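Local atomic coordinates of alpha-1,6-mannanase (Bacteroides thetaiotaomicron, PDB entry 4V1S), a protein that probably hydrolyses alpha-1,6-mannosidic linkages in mannans as a family 76 glycoside hydrolase of a gut symbiont. Residues L61-S64 / Y69-N72; K276-T281 / K285-A290; D325-D328 / N332-W335. All coordinates share one frame; numbering follows the deposited sequence.

Contact 1. Residues L61-S64 / Y69-N72; sequences LKIS and YYEN
The loop between helix 46-61 and helix 81-97 turns back on itself here, and a single beta bridge pairs Lys62 with Tyr69. Next to it, Leu61 O accepts from Tyr70 N at 2.8 Å. The bond is nearly straight, 164° at the hydrogen, with the donor in the carbonyl plane. Tyr69 CA adds a CA-H...O contact to the same Leu61 O.

Ile63 sits over one face of the Tyr70 ring. With Ile63 CG1 anti to the carbonyl carbon (chi1 -59°), this methylene is set over the ring centre, 3.4 Å from the centroid and 1° off the normal. This is a CH-pi contact between side chains that cross at about a right angle. Ile63 CG2 reaches on toward Tyr70 OH, 3.9 Å away. An alanine in place of Tyr70 would probably leave Ile63 CG1 without the ring face it covers and open a gap beside it.

The helix ends within this contact: Lys62 is the first residue to leave helical geometry. The family fold is an (alpha/alpha)6 barrel, and this is one of its connecting loops. Lys62 CB meets Tyr69 CE2 at 3.6 Å, and CG lies over one face of that ring. Tyr69 OH is hydrogen-bonded to Asp58 OD1, and its side chain also packs on Leu87 and Leu374. At the other end Leu61 CD2 comes to 3.4 Å from Asn72 O and 4.1 Å from Tyr70 CB.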
# COMPACT_ATOMS: atom_id res chain seq x y z
N LEU A 61 -19.16 -2.05 -8.38
CA LEU A 61 -18.71 -3.05 -7.44
C LEU A 61 -19.24 -3.00 -6.03
O LEU A 61 -19.10 -4.00 -5.31
CB LEU A 61 -17.17 -3.09 -7.41
CG LEU A 61 -16.48 -3.51 -8.71
CD1 LEU A 61 -14.98 -3.30 -8.62
CD2 LEU A 61 -16.79 -4.95 -9.07
N LYS A 62 -19.89 -1.92 -5.60
CA LYS A 62 -20.46 -1.94 -4.25
C LYS A 62 -21.65 -2.93 -4.25
O LYS A 62 -22.42 -2.97 -5.20
CB LYS A 62 -20.92 -0.55 -3.81
CG LYS A 62 -21.28 -0.48 -2.33
CD LYS A 62 -21.73 0.93 -1.92
CE LYS A 62 -21.33 1.26 -0.46
NZ LYS A 62 -21.08 2.71 -0.14
N ILE A 63 -21.71 -3.76 -3.22
CA ILE A 63 -22.76 -4.74 -3.11
C ILE A 63 -23.96 -4.00 -2.55
O ILE A 63 -23.91 -3.41 -1.46
CB ILE A 63 -22.34 -5.91 -2.21
CG1 ILE A 63 -21.08 -6.59 -2.78
CG2 ILE A 63 -23.49 -6.90 -2.05
CD1 ILE A 63 -20.53 -7.70 -1.91
N SER A 64 -25.04 -4.02 -3.34
CA SER A 64 -26.29 -3.32 -3.01
C SER A 64 -26.67 -3.51 -1.55
O SER A 64 -26.70 -4.65 -1.07
CB SER A 64 -27.40 -3.89 -3.88
OG SER A 64 -28.64 -3.32 -3.53
N TYR A 69 -17.82 -4.72 -1.07
CA TYR A 69 -17.55 -4.68 -2.51
C TYR A 69 -17.35 -6.07 -3.05
O TYR A 69 -16.75 -6.92 -2.38
CB TYR A 69 -16.30 -3.82 -2.78
CG TYR A 69 -16.60 -2.37 -2.49
CD1 TYR A 69 -16.53 -1.88 -1.19
CD2 TYR A 69 -17.00 -1.49 -3.51
CE1 TYR A 69 -16.89 -0.57 -0.89
CE2 TYR A 69 -17.35 -0.17 -3.23
CZ TYR A 69 -17.29 0.28 -1.91
OH TYR A 69 -17.64 1.56 -1.59
N TYR A 70 -17.83 -6.26 -4.28
CA TYR A 70 -17.52 -7.44 -5.06
C TYR A 70 -16.07 -7.40 -5.54
O TYR A 70 -15.50 -6.34 -5.70
CB TYR A 70 -18.40 -7.53 -6.30
CG TYR A 70 -19.88 -7.75 -6.07
CD1 TYR A 70 -20.35 -8.92 -5.52
CD2 TYR A 70 -20.80 -6.80 -6.47
CE1 TYR A 70 -21.71 -9.14 -5.37
CE2 TYR A 70 -22.15 -7.01 -6.33
CZ TYR A 70 -22.60 -8.18 -5.76
OH TYR A 70 -23.97 -8.41 -5.62
N GLU A 71 -15.50 -8.58 -5.80
CA GLU A 71 -14.13 -8.66 -6.32
C GLU A 71 -13.99 -8.13 -7.74
O GLU A 71 -13.00 -7.49 -8.06
CB GLU A 71 -13.60 -10.09 -6.27
CG GLU A 71 -12.15 -10.26 -6.74
CD GLU A 71 -11.12 -9.41 -5.98
OE1 GLU A 71 -11.42 -8.94 -4.88
OE2 GLU A 71 -10.00 -9.17 -6.51
N ASN A 72 -14.94 -8.45 -8.61
CA ASN A 72 -14.75 -8.19 -10.03
C ASN A 72 -16.08 -8.03 -10.76
O ASN A 72 -17.16 -8.12 -10.15
CB ASN A 72 -13.86 -9.28 -10.65
CG ASN A 72 -14.51 -10.65 -10.62
OD1 ASN A 72 -15.73 -10.78 -10.77
ND2 ASN A 72 -13.70 -11.66 -10.43

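Contact 2. Residues K276-T281 / K285-A290; sequences KMYQAT and KYLSQA
Tyr286 and Met277 form the tight part of this helix pair. Segments 276-281 and 285-290 run antiparallel at 164°, with a closest axis approach of 8.2 Å, and a short turn joins them. The arrangement is a helical hairpin.

The buried Tyr286 ring is covered on both faces. Met277 CB sits over the centre of one, 3.8 Å from the centroid. Lys285 CE lies over the opposite face, nearer the rim. The methionine chain then runs along the ring: its sulfur makes an oblique Met-aromatic contact, and CE comes to 3.6 Å from Tyr286 CE1. A bend at chi3 (80°) turns this methyl toward the phenol end of the ring.

Thr281 OG1 comes in at the ring edge, near its plane, 3.3 Å from Tyr286 CD2. This oxygen is held in place. It donates to Met277 O at 2.8 Å and accepts from Asp283 N in the turn. Met277 O is gripped twice, since Thr281 N reaches it from the opposite face of its carbonyl plane.

The other flank packs at similar distances but is only partly buried, on the solvent side. Tyr278 spreads its ring over Leu287, whose CB stands 3.8 Å from the ring centroid, 9° off the normal. Leu287 CD2 touches Tyr278 CE2 farther out. Tyr278 OH is hydrogen-bonded to Glu284 OE2. Between the flanks, Tyr278 CB and Tyr286 CB meet at 3.8 Å.

Behind the tight side lie two earlier helices. Ile229 and Asn232 of helix 222-239 touch both Met277 and Tyr286, and Met213 of helix 202-219 also packs on Met277. Ala290 turns to helix 313-330.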
# COMPACT_ATOMS: atom_id res chain seq x y z
N LYS A 276 11.41 6.65 7.09
CA LYS A 276 11.01 6.77 8.50
C LYS A 276 12.13 6.36 9.45
O LYS A 276 12.31 6.97 10.50
CB LYS A 276 9.74 5.98 8.82
CG LYS A 276 8.54 6.50 8.05
CD LYS A 276 7.22 6.09 8.66
CE LYS A 276 6.82 7.01 9.81
NZ LYS A 276 6.46 8.37 9.29
N MET A 277 12.91 5.35 9.06
CA MET A 277 14.03 4.91 9.89
C MET A 277 15.09 5.99 9.95
O MET A 277 15.69 6.20 11.01
CB MET A 277 14.61 3.60 9.39
CG MET A 277 13.59 2.46 9.49
SD MET A 277 14.07 0.92 8.74
CE MET A 277 15.13 0.28 10.06
N TYR A 278 15.28 6.70 8.85
CA TYR A 278 16.16 7.85 8.84
C TYR A 278 15.72 8.92 9.82
O TYR A 278 16.52 9.42 10.61
CB TYR A 278 16.24 8.44 7.43
CG TYR A 278 17.00 9.74 7.37
CD1 TYR A 278 18.33 9.81 7.79
CD2 TYR A 278 16.40 10.90 6.89
CE1 TYR A 278 19.03 11.00 7.74
CE2 TYR A 278 17.11 12.08 6.82
CZ TYR A 278 18.42 12.13 7.26
OH TYR A 278 19.11 13.31 7.18
N GLN A 279 14.44 9.28 9.79
CA GLN A 279 13.92 10.29 10.72
C GLN A 279 14.07 9.85 12.19
O GLN A 279 14.40 10.67 13.05
CB GLN A 279 12.45 10.61 10.42
CG GLN A 279 12.25 11.28 9.06
CD GLN A 279 13.04 12.58 8.86
OE1 GLN A 279 13.39 12.95 7.73
NE2 GLN A 279 13.31 13.29 9.95
N ALA A 280 13.87 8.56 12.45
CA ALA A 280 13.93 8.04 13.82
C ALA A 280 15.36 7.95 14.38
O ALA A 280 15.58 8.19 15.57
CB ALA A 280 13.26 6.68 13.89
N THR A 281 16.31 7.57 13.53
CA THR A 281 17.67 7.27 13.98
C THR A 281 18.67 8.36 13.63
O THR A 281 19.75 8.42 14.22
CB THR A 281 18.18 5.96 13.34
OG1 THR A 281 18.29 6.15 11.93
CG2 THR A 281 17.24 4.78 13.67
N LYS A 285 22.72 6.41 6.53
CA LYS A 285 22.67 5.21 5.70
C LYS A 285 21.26 4.91 5.20
O LYS A 285 21.10 4.40 4.10
CB LYS A 285 23.19 3.98 6.45
CG LYS A 285 22.21 3.34 7.43
CD LYS A 285 22.90 2.26 8.24
CE LYS A 285 21.92 1.50 9.12
NZ LYS A 285 22.56 0.26 9.63
N TYR A 286 20.25 5.20 6.01
CA TYR A 286 18.87 4.93 5.61
C TYR A 286 18.44 5.87 4.47
O TYR A 286 17.75 5.44 3.53
CB TYR A 286 17.93 5.06 6.80
CG TYR A 286 18.13 3.99 7.86
CD1 TYR A 286 17.88 2.66 7.57
CD2 TYR A 286 18.55 4.31 9.15
CE1 TYR A 286 18.04 1.66 8.51
CE2 TYR A 286 18.72 3.33 10.13
CZ TYR A 286 18.48 2.00 9.81
OH TYR A 286 18.65 1.02 10.73
N LEU A 287 18.82 7.14 4.55
CA LEU A 287 18.50 8.09 3.50
C LEU A 287 19.24 7.73 2.22
O LEU A 287 18.65 7.77 1.14
CB LEU A 287 18.81 9.52 3.92
CG LEU A 287 18.46 10.64 2.93
CD1 LEU A 287 16.96 10.70 2.63
CD2 LEU A 287 18.94 11.98 3.47
N SER A 288 20.53 7.39 2.33
CA SER A 288 21.31 7.01 1.16
C SER A 288 20.70 5.79 0.46
O SER A 288 20.59 5.77 -0.76
CB SER A 288 22.78 6.74 1.53
OG SER A 288 23.37 7.92 2.03
N GLN A 289 20.28 4.79 1.25
CA GLN A 289 19.68 3.59 0.70
C GLN A 289 18.36 3.91 -0.00
O GLN A 289 18.11 3.45 -1.13
CB GLN A 289 19.48 2.55 1.79
CG GLN A 289 18.93 1.24 1.26
CD GLN A 289 19.90 0.55 0.32
OE1 GLN A 289 20.99 0.11 0.73
NE2 GLN A 289 19.52 0.46 -0.95
N ALA A 290 17.53 4.73 0.64
CA ALA A 290 16.25 5.14 0.05
C ALA A 290 16.47 5.84 -1.29
O ALA A 290 15.80 5.55 -2.28
CB ALA A 290 15.49 6.03 1.00

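Contact 3. Residues D325-D328 / N332-W335; sequences DMYD and NTVW
The Trp335 indole lies between Met326 on one face and Val334 on the other. Met326 CB stands over the five-membered ring, 3.4 Å from its centroid and 3° off the normal, a close CH-pi contact. Met326 CG continues over CE2 of the Trp335 indole, 4.0 Å from it. Met326 has two conformers, and its oblique Met-aromatic sulfur contact with the six-membered ring is less certain. Val334 CG1 covers the opposite face, offset toward the rim. The indole NE1 is hydrogen-bonded to Asp330 OD2, which helps to fix the turn of the ring.

The Tyr327 ring is met differently. Asn332 O sits at its edge, near the ring plane, 3.5 Å from Tyr327 CD1. Thr333 CG2 approaches obliquely, 4.0 Å from Tyr327 CE1. The threonine and tyrosine side chains lie side by side and point the same way. With Tyr327 CG opposite the backbone N (chi1 171°), the ring swings out beside the start of the next helix instead of over the indole. The two residues Tyr327 and Trp335 meet at their CB atoms, 4.1 Å apart.

Here the chain passes from helix 313-330 into helix 334-350, a short connection between two consecutive helices at the surface of the (alpha/alpha)6 barrel of the family. Asn332 caps the second helix: its OD1 accepts from Val334 N at 3.0 Å. The bond is fairly straight, 163° at the hydrogen, though the donor lies above the carbonyl plane of the asparagine amide. The backbone Asn332 O accepts from Trp335 N at 3.2 Å.

Two other helices border the contact. Leu294 of helix 284-301 touches both Met326 and Trp335. Tyr390 and Leu394 of helix 374-394 pack on the Tyr327 side chain.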
# COMPACT_ATOMS: atom_id res chain seq x y z
N ASP A 325 6.77 11.08 -0.04
CA ASP A 325 7.57 11.02 1.17
C ASP A 325 8.88 11.78 0.99
O ASP A 325 9.34 12.43 1.93
CB ASP A 325 7.93 9.60 1.57
CG ASP A 325 6.78 8.82 2.14
OD1 ASP A 325 5.67 9.36 2.42
OD2 ASP A 325 6.99 7.60 2.29
N MET A 326 9.48 11.71 -0.20
CA MET A 326 10.70 12.46 -0.46
C MET A 326 10.46 13.97 -0.36
O MET A 326 11.28 14.68 0.19
CB MET A 326 11.31 12.12 -1.83
CG MET A 326 12.10 10.83 -1.83
SD MET A 326 13.50 10.86 -0.68
CE MET A 326 14.34 9.35 -1.15
N TYR A 327 9.31 14.43 -0.85
CA TYR A 327 8.98 15.84 -0.77
C TYR A 327 8.83 16.21 0.70
O TYR A 327 9.34 17.23 1.13
CB TYR A 327 7.72 16.21 -1.56
CG TYR A 327 7.28 17.61 -1.29
CD1 TYR A 327 7.91 18.68 -1.91
CD2 TYR A 327 6.31 17.90 -0.30
CE1 TYR A 327 7.54 19.98 -1.63
CE2 TYR A 327 5.93 19.21 0.00
CZ TYR A 327 6.56 20.24 -0.67
OH TYR A 327 6.23 21.55 -0.41
N ASP A 328 8.13 15.37 1.48
CA ASP A 328 8.03 15.60 2.93
C ASP A 328 9.42 15.69 3.61
O ASP A 328 9.61 16.43 4.59
CB ASP A 328 7.25 14.46 3.62
CG ASP A 328 5.81 14.38 3.19
OD1 ASP A 328 5.29 15.36 2.63
OD2 ASP A 328 5.20 13.30 3.44
N ASN A 332 11.81 19.39 -1.83
CA ASN A 332 12.14 19.65 -3.22
C ASN A 332 10.94 19.32 -4.09
O ASN A 332 10.50 18.19 -4.16
CB ASN A 332 13.35 18.80 -3.63
CG ASN A 332 13.88 19.17 -4.99
OD1 ASN A 332 13.20 19.78 -5.81
ND2 ASN A 332 15.10 18.76 -5.26
N THR A 333 10.41 20.34 -4.77
CA THR A 333 9.19 20.16 -5.55
C THR A 333 9.39 19.28 -6.79
O THR A 333 8.40 18.86 -7.37
CB THR A 333 8.57 21.52 -6.00
OG1 THR A 333 9.52 22.26 -6.78
CG2 THR A 333 8.14 22.36 -4.78
N VAL A 334 10.63 18.98 -7.19
CA VAL A 334 10.87 18.01 -8.26
C VAL A 334 10.12 16.69 -7.99
O VAL A 334 9.61 16.05 -8.92
CB VAL A 334 12.37 17.71 -8.48
CG1 VAL A 334 12.97 16.87 -7.35
CG2 VAL A 334 12.57 16.96 -9.80
N TRP A 335 10.06 16.29 -6.73
CA TRP A 335 9.39 15.04 -6.37
C TRP A 335 7.88 15.14 -6.64
O TRP A 335 7.29 14.19 -7.10
CB TRP A 335 9.61 14.71 -4.90
CG TRP A 335 11.04 14.54 -4.51
CD1 TRP A 335 11.71 15.28 -3.60
CD2 TRP A 335 11.97 13.57 -5.00
NE1 TRP A 335 13.01 14.86 -3.50
CE2 TRP A 335 13.19 13.79 -4.34
CE3 TRP A 335 11.89 12.52 -5.94
CZ2 TRP A 335 14.32 13.00 -4.56
CZ3 TRP A 335 13.01 11.74 -6.16
CH2 TRP A 335 14.22 12.00 -5.49

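Contacts 2 and 3 are neighbours, with centres 15 Å apart on the same side of the chain's centre. Helix 284-301 connects them: it carries 285-290 and is followed by helix 313-330. Ala290 probably lies against the end of Met326, a contact made uncertain by that residue's second conformer. Contact 1 is remote, on the opposite side of the chain's centre. Its centre is 40 Å from that of contact 2 and 36 Å from that of contact 3, and its nearest atoms are about 27 Å and 25 Å away. Helix 374-394 spans part of this gap: its Leu374 touches contact 1 and its Leu394 touches contact 3. All three centres lie 19 to 20 Å from the chain's centre.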